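Local coordinates for protein leucine-rich Immune Molecule 1 (Anopheles gambiae, PDB 3OJA) that probably serves mosquito innate immunity as a secreted leucine-rich repeat protein whose helical coiled-coil region pairs with the chain of another protein, at residues 67-72 and 358-363; 93-98 and 109-114; 185-190 and 206-211. One frame throughout, in Å; residues are numbered along the deposited sequence.

Contact 1: 67-72 and 358-363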
loop_
_atom_site.group_PDB
_atom_site.type_symbol
_atom_site.label_atom_id
_atom_site.label_comp_id
_atom_site.label_asym_id
_atom_site.label_seq_id
_atom_site.Cartn_x
_atom_site.Cartn_y
_atom_site.Cartn_z
ATOM N N SER A 67 -33.887 -37.691 13.317
ATOM C CA SER A 67 -34.119 -36.953 14.556
ATOM C C SER A 67 -33.574 -37.655 15.784
ATOM O O SER A 67 -34.241 -37.718 16.780
ATOM C CB SER A 67 -35.614 -36.717 14.751
ATOM O OG SER A 67 -36.187 -36.032 13.654
ATOM N N ASN A 68 -32.377 -38.208 15.712
ATOM C CA ASN A 68 -31.628 -38.486 16.943
ATOM C C ASN A 68 -30.629 -37.333 17.290
ATOM O O ASN A 68 -30.791 -36.164 16.912
ATOM C CB ASN A 68 -30.892 -39.818 16.843
ATOM C CG ASN A 68 -31.810 -41.026 17.049
ATOM O OD1 ASN A 68 -31.672 -41.760 18.017
ATOM N ND2 ASN A 68 -32.732 -41.239 16.124
ATOM N N VAL A 69 -29.595 -37.638 18.035
ATOM C CA VAL A 69 -28.518 -36.666 18.179
ATOM C C VAL A 69 -27.220 -37.324 17.825
ATOM O O VAL A 69 -26.298 -37.251 18.606
ATOM C CB VAL A 69 -28.398 -36.077 19.606
ATOM C CG1 VAL A 69 -29.540 -35.183 19.893
ATOM C CG2 VAL A 69 -28.314 -37.165 20.618
ATOM N N LEU A 70 -27.155 -37.979 16.666
ATOM C CA LEU A 70 -25.898 -38.522 16.170
ATOM C C LEU A 70 -24.838 -37.420 15.847
ATOM O O LEU A 70 -25.167 -36.377 15.269
ATOM C CB LEU A 70 -26.161 -39.323 14.899
ATOM C CG LEU A 70 -27.081 -40.526 14.915
ATOM C CD1 LEU A 70 -27.267 -40.944 13.535
ATOM C CD2 LEU A 70 -26.498 -41.683 15.687
ATOM N N TYR A 71 -23.572 -37.658 16.212
ATOM C CA TYR A 71 -22.449 -36.754 15.896
ATOM C C TYR A 71 -21.319 -37.491 15.173
ATOM O O TYR A 71 -21.351 -38.711 15.022
ATOM C CB TYR A 71 -21.910 -36.139 17.181
ATOM C CG TYR A 71 -22.774 -35.034 17.775
ATOM C CD1 TYR A 71 -22.467 -33.687 17.542
ATOM C CD2 TYR A 71 -23.897 -35.335 18.582
ATOM C CE1 TYR A 71 -23.245 -32.666 18.055
ATOM C CE2 TYR A 71 -24.690 -34.312 19.119
ATOM C CZ TYR A 71 -24.360 -32.974 18.840
ATOM O OH TYR A 71 -25.107 -31.931 19.345
ATOM N N GLU A 72 -20.331 -36.730 14.708
ATOM C CA GLU A 72 -19.077 -37.281 14.145
ATOM C C GLU A 72 -19.307 -38.275 13.014
ATOM O O GLU A 72 -20.142 -38.031 12.177
ATOM C CB GLU A 72 -18.167 -37.868 15.236
ATOM C CG GLU A 72 -17.626 -36.811 16.245
ATOM C CD GLU A 72 -16.957 -37.473 17.455
ATOM O OE1 GLU A 72 -17.140 -38.701 17.676
ATOM O OE2 GLU A 72 -16.243 -36.768 18.191
ATOM N N ARG A 358 -35.446 -33.808 26.324
ATOM C CA ARG A 358 -34.532 -33.402 27.380
ATOM C C ARG A 358 -33.386 -34.351 27.387
ATOM O O ARG A 358 -32.253 -33.928 27.500
ATOM C CB ARG A 358 -35.224 -33.312 28.734
ATOM C CG ARG A 358 -36.385 -32.307 28.708
ATOM C CD ARG A 358 -36.615 -31.677 30.071
ATOM N NE ARG A 358 -38.039 -31.466 30.348
ATOM C CZ ARG A 358 -38.858 -32.388 30.879
ATOM N NH1 ARG A 358 -38.402 -33.609 31.200
ATOM N NH2 ARG A 358 -40.152 -32.090 31.084
ATOM N N LYS A 359 -33.664 -35.630 27.202
ATOM C CA LYS A 359 -32.587 -36.586 27.025
ATOM C C LYS A 359 -31.678 -36.156 25.856
ATOM O O LYS A 359 -30.458 -36.300 25.947
ATOM C CB LYS A 359 -33.126 -38.015 26.829
ATOM C CG LYS A 359 -33.620 -38.736 28.125
ATOM C CD LYS A 359 -33.826 -40.239 27.926
ATOM C CE LYS A 359 -33.585 -41.046 29.195
ATOM N NZ LYS A 359 -32.148 -41.535 29.337
ATOM N N GLN A 360 -32.264 -35.619 24.775
ATOM C CA GLN A 360 -31.505 -35.166 23.583
ATOM C C GLN A 360 -30.712 -33.879 23.882
ATOM O O GLN A 360 -29.544 -33.765 23.486
ATOM C CB GLN A 360 -32.416 -34.882 22.370
ATOM C CG GLN A 360 -32.704 -36.066 21.455
ATOM C CD GLN A 360 -33.685 -35.711 20.314
ATOM O OE1 GLN A 360 -34.271 -34.636 20.301
ATOM N NE2 GLN A 360 -33.848 -36.611 19.369
ATOM N N ALA A 361 -31.363 -32.922 24.564
ATOM C CA ALA A 361 -30.801 -31.597 24.840
ATOM C C ALA A 361 -29.675 -31.742 25.797
ATOM O O ALA A 361 -28.835 -30.888 25.855
ATOM C CB ALA A 361 -31.826 -30.685 25.424
ATOM N N LYS A 362 -29.625 -32.826 26.555
ATOM C CA LYS A 362 -28.471 -33.026 27.406
ATOM C C LYS A 362 -27.229 -33.307 26.584
ATOM O O LYS A 362 -26.190 -32.773 26.900
ATOM C CB LYS A 362 -28.679 -34.137 28.416
ATOM C CG LYS A 362 -27.416 -34.468 29.139
ATOM C CD LYS A 362 -27.685 -35.208 30.406
ATOM C CE LYS A 362 -26.465 -35.990 30.847
ATOM N NZ LYS A 362 -26.877 -37.258 31.569
ATOM N N ILE A 363 -27.310 -34.148 25.560
ATOM C CA ILE A 363 -26.125 -34.511 24.789
ATOM C C ILE A 363 -25.686 -33.351 23.882
ATOM O O ILE A 363 -24.508 -33.124 23.617
ATOM C CB ILE A 363 -26.406 -35.733 23.928
ATOM C CG1 ILE A 363 -26.570 -36.953 24.828
ATOM C CG2 ILE A 363 -25.327 -35.970 22.939
ATOM C CD1 ILE A 363 -27.025 -38.211 24.099
#
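Val69, with Ser67 and Tyr71 of the same loop, meets Gln360 and Ile363 in a buried, mainly apolar contact between a loop of the leucine-rich repeat region and a helix of the dimerization domain. The geometry places Val69 at the centre: its CA is the one nearest the helix, 6.4 Å from Gln360 CA, and its two methyl groups divide the helix surface between them. CG1 lies against the aliphatic part of Gln360, 3.6 Å from Gln360 CG, while CG2 faces Ile363, with Ile363 CD1 at 3.9 Å and Ile363 CG2 at nearly the same separation. With chi1 at -70°, CG1 stands anti to the carbonyl carbon and CG2 falls between N and C, which spreads the two methyls over residues one helical turn apart. The same CG2 branch of Ile363 also approaches the Tyr71 ring obliquely, 4.2 Å from Tyr71 CE2. Gln360 supplies the polar component. Its chain is extended beyond CG, which carries the amide past Val69 to the backbone, where NE2 gives a weak hydrogen bond to Ser67 O (2.8 Å, bent to 117° at the hydrogen). The same NE2 also donates to Asn44 O, so it is shared between two carbonyls of separate loops. Asn68 turns away from the helix and occupies the asparagine position of the LxxLxLxxNxL repeat; it bonds backbone groups of the neighbouring repeat loop, among them Leu46 N and Leu41 O. The loop joins strand 62-64 to strand 73-75 and packs against helix 354-393, with Tyr71 OH bonded to Thr364 one residue further along that helix. Ser67 OG reaches Thr350, between helices 326-347 and 354-393, while Lys362 forms a salt bridge with an acidic side chain of another protein's chain.

Contact 2: 93-98 and 109-114. With NAG (2-acetamido-2-deoxy-beta-D-glucopyranose), chain D.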
loop_
_atom_site.group_PDB
_atom_site.type_symbol
_atom_site.label_atom_id
_atom_site.label_comp_id
_atom_site.label_asym_id
_atom_site.label_seq_id
_atom_site.Cartn_x
_atom_site.Cartn_y
_atom_site.Cartn_z
ATOM N N GLN A 93 -21.106 -35.678 10.660
ATOM C CA GLN A 93 -20.101 -34.871 9.933
ATOM C C GLN A 93 -19.529 -35.564 8.737
ATOM O O GLN A 93 -19.249 -34.897 7.747
ATOM C CB GLN A 93 -18.924 -34.514 10.790
ATOM C CG GLN A 93 -19.190 -33.527 11.839
ATOM C CD GLN A 93 -17.918 -33.168 12.600
ATOM O OE1 GLN A 93 -17.092 -32.437 12.082
ATOM N NE2 GLN A 93 -17.749 -33.706 13.809
ATOM N N GLU A 94 -19.325 -36.874 8.822
ATOM C CA GLU A 94 -18.974 -37.664 7.640
ATOM C C GLU A 94 -19.852 -38.896 7.599
ATOM O O GLU A 94 -20.256 -39.393 8.632
ATOM C CB GLU A 94 -17.515 -38.042 7.673
ATOM C CG GLU A 94 -16.646 -36.865 8.230
ATOM C CD GLU A 94 -15.129 -37.118 8.202
ATOM O OE1 GLU A 94 -14.709 -38.139 7.585
ATOM O OE2 GLU A 94 -14.378 -36.287 8.797
ATOM N N LEU A 95 -20.184 -39.370 6.400
ATOM C CA LEU A 95 -21.209 -40.397 6.245
ATOM C C LEU A 95 -20.754 -41.396 5.231
ATOM O O LEU A 95 -20.414 -41.003 4.127
ATOM C CB LEU A 95 -22.510 -39.741 5.758
ATOM C CG LEU A 95 -23.623 -40.648 5.238
ATOM C CD1 LEU A 95 -24.068 -41.539 6.362
ATOM C CD2 LEU A 95 -24.779 -39.843 4.638
ATOM N N LEU A 96 -20.727 -42.683 5.571
ATOM C CA LEU A 96 -20.338 -43.694 4.572
ATOM C C LEU A 96 -21.407 -44.769 4.494
ATOM O O LEU A 96 -21.766 -45.321 5.491
ATOM C CB LEU A 96 -18.993 -44.328 4.909
ATOM C CG LEU A 96 -17.751 -43.467 5.221
ATOM C CD1 LEU A 96 -17.724 -42.796 6.615
ATOM C CD2 LEU A 96 -16.604 -44.392 5.095
ATOM N N VAL A 97 -21.909 -45.061 3.308
ATOM C CA VAL A 97 -22.985 -46.004 3.120
ATOM C C VAL A 97 -22.478 -47.059 2.151
ATOM O O VAL A 97 -21.394 -46.881 1.514
ATOM C CB VAL A 97 -24.196 -45.322 2.458
ATOM C CG1 VAL A 97 -24.762 -44.268 3.331
ATOM C CG2 VAL A 97 -23.819 -44.687 1.083
ATOM N N GLY A 98 -23.275 -48.123 1.968
ATOM C CA GLY A 98 -22.844 -49.299 1.214
ATOM C C GLY A 98 -23.386 -49.418 -0.181
ATOM O O GLY A 98 -24.153 -48.561 -0.598
ATOM N N ASN A 109 -28.023 -31.868 8.663
ATOM C CA ASN A 109 -26.918 -32.374 9.427
ATOM C C ASN A 109 -25.756 -31.371 9.457
ATOM O O ASN A 109 -25.981 -30.169 9.255
ATOM C CB ASN A 109 -26.540 -33.751 8.895
ATOM C CG ASN A 109 -27.382 -34.847 9.529
ATOM O OD1 ASN A 109 -27.072 -35.367 10.607
ATOM N ND2 ASN A 109 -28.454 -35.184 8.870
ATOM N N ASN A 110 -24.560 -31.852 9.786
ATOM C CA ASN A 110 -23.343 -31.069 9.729
ATOM C C ASN A 110 -22.393 -31.757 8.734
ATOM O O ASN A 110 -21.179 -31.797 8.907
ATOM C CB ASN A 110 -22.743 -31.016 11.128
ATOM C CG ASN A 110 -21.578 -30.017 11.259
ATOM O OD1 ASN A 110 -21.517 -28.961 10.547
ATOM N ND2 ASN A 110 -20.614 -30.370 12.188
ATOM N N ILE A 111 -22.970 -32.327 7.693
ATOM C CA ILE A 111 -22.230 -33.219 6.838
ATOM C C ILE A 111 -21.274 -32.457 5.943
ATOM O O ILE A 111 -21.654 -31.459 5.287
ATOM C CB ILE A 111 -23.185 -34.059 5.958
ATOM C CG1 ILE A 111 -23.986 -35.034 6.831
ATOM C CG2 ILE A 111 -22.448 -34.857 4.980
ATOM C CD1 ILE A 111 -24.916 -36.036 6.036
ATOM N N SER A 112 -20.036 -32.946 5.875
ATOM C CA SER A 112 -19.066 -32.413 4.926
ATOM C C SER A 112 -18.213 -33.460 4.206
ATOM O O SER A 112 -17.218 -33.106 3.677
ATOM C CB SER A 112 -18.151 -31.423 5.648
ATOM O OG SER A 112 -17.304 -32.047 6.598
ATOM N N ARG A 113 -18.569 -34.736 4.240
ATOM C CA ARG A 113 -17.975 -35.787 3.393
ATOM C C ARG A 113 -18.991 -36.922 3.341
ATOM O O ARG A 113 -19.688 -37.195 4.318
ATOM C CB ARG A 113 -16.708 -36.421 3.979
ATOM C CG ARG A 113 -15.511 -35.563 4.181
ATOM C CD ARG A 113 -14.756 -35.316 2.860
ATOM N NE ARG A 113 -13.374 -34.863 3.088
ATOM C CZ ARG A 113 -13.017 -33.610 3.395
ATOM N NH1 ARG A 113 -13.940 -32.641 3.511
ATOM N NH2 ARG A 113 -11.728 -33.322 3.593
ATOM N N VAL A 114 -19.038 -37.635 2.237
ATOM C CA VAL A 114 -19.953 -38.743 2.095
ATOM C C VAL A 114 -19.312 -39.734 1.185
ATOM O O VAL A 114 -18.918 -39.365 0.084
ATOM C CB VAL A 114 -21.219 -38.336 1.339
ATOM C CG1 VAL A 114 -22.102 -39.563 1.096
ATOM C CG2 VAL A 114 -21.937 -37.228 2.046
HETATM C C1 NAG D . -19.668 -29.403 12.719
HETATM C C2 NAG D . -19.664 -29.208 14.247
HETATM C C3 NAG D . -18.424 -28.467 14.832
HETATM C C4 NAG D . -17.137 -28.965 14.142
HETATM C C5 NAG D . -17.293 -28.778 12.638
HETATM C C6 NAG D . -16.004 -29.186 11.938
HETATM C C7 NAG D . -21.763 -29.281 15.498
HETATM C C8 NAG D . -22.788 -28.465 16.261
HETATM N N2 NAG D . -20.952 -28.620 14.636
HETATM O O3 NAG D . -18.300 -28.511 16.270
HETATM O O4 NAG D . -15.962 -28.362 14.676
HETATM O O5 NAG D . -18.376 -29.579 12.144
HETATM O O6 NAG D . -16.116 -30.503 11.424
HETATM O O7 NAG D . -21.714 -30.518 15.686
#
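Gln93 O receives the straightest bond of this contact: Ser112 N donates to it at 2.8 Å with 173° at the hydrogen. The same oxygen is approached by Ile111 CA at 3.5 Å in a CA-H...O contact, so two successive residues of 109-114 close on one carbonyl. Two residues further along, Leu95 N donates to Arg113 O at 3.1 Å, a more bent bond of 140°. Leu95 then pairs with Val114 as a parallel bridge, their CA atoms 4.6 Å apart, and a backbone bond between Leu95 and Ser115 extends the pairing. This register joins strand 91-97 to strand 114-116 and, through Leu74 on its other flank, to strand 73-75: a small parallel sheet stacked from successive turns of the leucine-rich repeat solenoid. The side chains of Leu95 and Val114 share one face of that sheet. With chi1 at 167°, Leu95 carries CG anti to its N, and its CD2 branch crosses Ile111 at an angle, 4.1 Å from Ile111 CD1. At the other end, Asn110 lies alongside Gln93, the two pointing the same way, with Gln93 CG 3.5 Å from Asn110 ND2. That ND2 is covalently bound to C1 of an N-acetylglucosamine, Asn110 and Ser112 being the first and third residues of the glycosylation sequon. The Arg113 chain starts alongside Glu94, CB to CB, but its end leads away from 93-98 to a salt bridge with Asp137.

Contact 3: 185-190 and 206-211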
loop_
_atom_site.group_PDB
_atom_site.type_symbol
_atom_site.label_atom_id
_atom_site.label_comp_id
_atom_site.label_asym_id
_atom_site.label_seq_id
_atom_site.Cartn_x
_atom_site.Cartn_y
_atom_site.Cartn_z
ATOM N N LYS A 185 -18.528 -24.636 -14.616
ATOM C CA LYS A 185 -17.553 -25.035 -15.637
ATOM C C LYS A 185 -17.741 -26.512 -16.035
ATOM O O LYS A 185 -18.108 -27.316 -15.202
ATOM C CB LYS A 185 -16.123 -24.895 -15.076
ATOM C CG LYS A 185 -15.050 -25.534 -15.974
ATOM C CD LYS A 185 -13.616 -25.284 -15.500
ATOM C CE LYS A 185 -13.291 -25.993 -14.161
ATOM N NZ LYS A 185 -11.913 -25.684 -13.631
ATOM N N GLY A 186 -17.439 -26.893 -17.279
ATOM C CA GLY A 186 -17.450 -28.303 -17.689
ATOM C C GLY A 186 -18.497 -28.518 -18.757
ATOM O O GLY A 186 -19.565 -27.902 -18.715
ATOM N N GLN A 187 -18.193 -29.342 -19.756
ATOM C CA GLN A 187 -19.208 -29.708 -20.752
ATOM C C GLN A 187 -19.529 -31.178 -20.553
ATOM O O GLN A 187 -18.626 -31.991 -20.599
ATOM C CB GLN A 187 -18.699 -29.468 -22.166
ATOM C CG GLN A 187 -18.203 -28.047 -22.376
ATOM C CD GLN A 187 -19.311 -26.981 -22.348
ATOM O OE1 GLN A 187 -19.064 -25.820 -21.940
ATOM N NE2 GLN A 187 -20.541 -27.366 -22.765
ATOM N N VAL A 188 -20.794 -31.508 -20.287
ATOM C CA VAL A 188 -21.237 -32.903 -20.126
ATOM C C VAL A 188 -22.661 -33.016 -20.659
ATOM O O VAL A 188 -23.487 -32.160 -20.326
ATOM C CB VAL A 188 -21.288 -33.264 -18.651
ATOM C CG1 VAL A 188 -21.866 -34.657 -18.434
ATOM C CG2 VAL A 188 -19.896 -33.122 -18.051
ATOM N N VAL A 189 -22.986 -34.035 -21.456
ATOM C CA VAL A 189 -24.358 -34.123 -21.951
ATOM C C VAL A 189 -25.208 -34.837 -20.932
ATOM O O VAL A 189 -25.069 -36.050 -20.754
ATOM C CB VAL A 189 -24.478 -34.934 -23.225
ATOM C CG1 VAL A 189 -25.917 -34.891 -23.746
ATOM C CG2 VAL A 189 -23.448 -34.472 -24.269
ATOM N N PHE A 190 -26.087 -34.105 -20.256
ATOM C CA PHE A 190 -26.972 -34.710 -19.280
ATOM C C PHE A 190 -28.248 -35.139 -19.968
ATOM O O PHE A 190 -29.215 -34.393 -19.953
ATOM C CB PHE A 190 -27.314 -33.708 -18.194
ATOM C CG PHE A 190 -26.212 -33.488 -17.219
ATOM C CD1 PHE A 190 -25.716 -34.550 -16.472
ATOM C CD2 PHE A 190 -25.683 -32.222 -17.030
ATOM C CE1 PHE A 190 -24.700 -34.363 -15.536
ATOM C CE2 PHE A 190 -24.654 -32.006 -16.117
ATOM C CZ PHE A 190 -24.154 -33.085 -15.359
ATOM N N MET A 206 -23.409 -16.833 -17.112
ATOM C CA MET A 206 -23.961 -18.034 -17.627
ATOM C C MET A 206 -23.222 -18.559 -18.900
ATOM O O MET A 206 -23.678 -18.373 -19.994
ATOM C CB MET A 206 -25.403 -17.717 -17.910
ATOM C CG MET A 206 -26.274 -18.944 -17.971
ATOM S SD MET A 206 -27.991 -18.500 -18.223
ATOM C CE MET A 206 -28.747 -20.149 -18.381
ATOM N N GLY A 207 -22.109 -19.255 -18.777
ATOM C CA GLY A 207 -21.295 -19.547 -19.953
ATOM C C GLY A 207 -21.504 -20.816 -20.751
ATOM O O GLY A 207 -22.439 -21.532 -20.592
ATOM N N PRO A 208 -20.592 -21.119 -21.647
ATOM C CA PRO A 208 -20.738 -22.287 -22.508
ATOM C C PRO A 208 -21.148 -23.493 -21.721
ATOM O O PRO A 208 -21.796 -24.354 -22.248
ATOM C CB PRO A 208 -19.306 -22.578 -22.963
ATOM C CG PRO A 208 -18.568 -21.436 -22.676
ATOM C CD PRO A 208 -19.204 -20.697 -21.565
ATOM N N GLU A 209 -20.705 -23.582 -20.478
ATOM C CA GLU A 209 -20.865 -24.809 -19.694
ATOM C C GLU A 209 -22.368 -25.138 -19.442
ATOM O O GLU A 209 -22.719 -26.285 -19.136
ATOM C CB GLU A 209 -20.024 -24.705 -18.399
ATOM C CG GLU A 209 -20.475 -23.592 -17.435
ATOM C CD GLU A 209 -20.004 -22.164 -17.782
ATOM O OE1 GLU A 209 -18.994 -22.022 -18.526
ATOM O OE2 GLU A 209 -20.619 -21.190 -17.239
ATOM N N PHE A 210 -23.246 -24.146 -19.624
ATOM C CA PHE A 210 -24.673 -24.388 -19.525
ATOM C C PHE A 210 -25.316 -25.088 -20.706
ATOM O O PHE A 210 -26.529 -25.238 -20.740
ATOM C CB PHE A 210 -25.427 -23.114 -19.250
ATOM C CG PHE A 210 -25.362 -22.708 -17.837
ATOM C CD1 PHE A 210 -26.436 -22.914 -16.991
ATOM C CD2 PHE A 210 -24.191 -22.128 -17.318
ATOM C CE1 PHE A 210 -26.376 -22.503 -15.633
ATOM C CE2 PHE A 210 -24.109 -21.735 -15.968
ATOM C CZ PHE A 210 -25.220 -21.925 -15.120
ATOM N N GLN A 211 -24.536 -25.531 -21.672
ATOM C CA GLN A 211 -25.088 -26.412 -22.693
ATOM C C GLN A 211 -25.313 -27.783 -22.072
ATOM O O GLN A 211 -25.993 -28.653 -22.623
ATOM C CB GLN A 211 -24.133 -26.517 -23.883
ATOM C CG GLN A 211 -24.558 -25.647 -25.052
ATOM C CD GLN A 211 -25.822 -26.204 -25.634
ATOM O OE1 GLN A 211 -26.841 -25.533 -25.708
ATOM N NE2 GLN A 211 -25.773 -27.480 -26.000
#
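Glu209 and Gln187 contribute most of the surface buried here, at an exposed junction between loops of successive repeats. Glu209 offers mainly its hydrocarbon part to the backbone of 185-190: CB lies 3.2 Å from Gly186 O, and CG reaches Lys185 N at 3.6 Å. Its chi1 of 64° puts CG between N and C, and the bend at chi2 turns the carboxylate back on its own segment. There Gly207 N donates to OE2 at 2.9 Å from above the carboxylate plane, 51° out of it, which ties the acid to the start of its own turn. Gln187 comes across from the other loop. Its bent chain brings the flat amide over the Pro208-Glu209 peptide, with CD 3.6 Å from Pro208 O and 3.8 Å from Glu209 CA. The backbone that receives it is a 3-10 turn, as its i to i+3 bonds indicate: Phe210 N to Gly207 O, and Gln211 N to Pro208 O at 3.0 Å. Ser212 OG links the two segments, bonded to both Val188 N and Glu209 O. Segment 185-190 leaves strand 183-185 and leads towards strand 195-197, whereas 206-211 runs from strand 205-206 towards strand 218-220; from the latter loop Phe210 points inward to Leu198, Leu221 and Leu233, and Gln211 OE1 bonds Arg234 N of the following loop.

From the N terminus, the chain first supplies 67-72, whose partner 358-363 comes 286 residues later; contact 1 therefore closes a very long loop, and both other contacts nest inside it. Contact 2 opens and closes within 93-114 and contact 3 within 185-211, in series, each joining neighbouring parts of the repeat region. Contacts 1 and 2 lie 17 Å apart between centres and touch through Glu72 O and Gln93 N, 3.0 Å apart, a probable hydrogen bond. Contact 3 stands apart, its nearest atoms about 17 Å from contact 2 and about 28 Å from contact 1. Of the three, contact 1 is the one that joins the repeats to helix 354-393, in the predicted coiled coil.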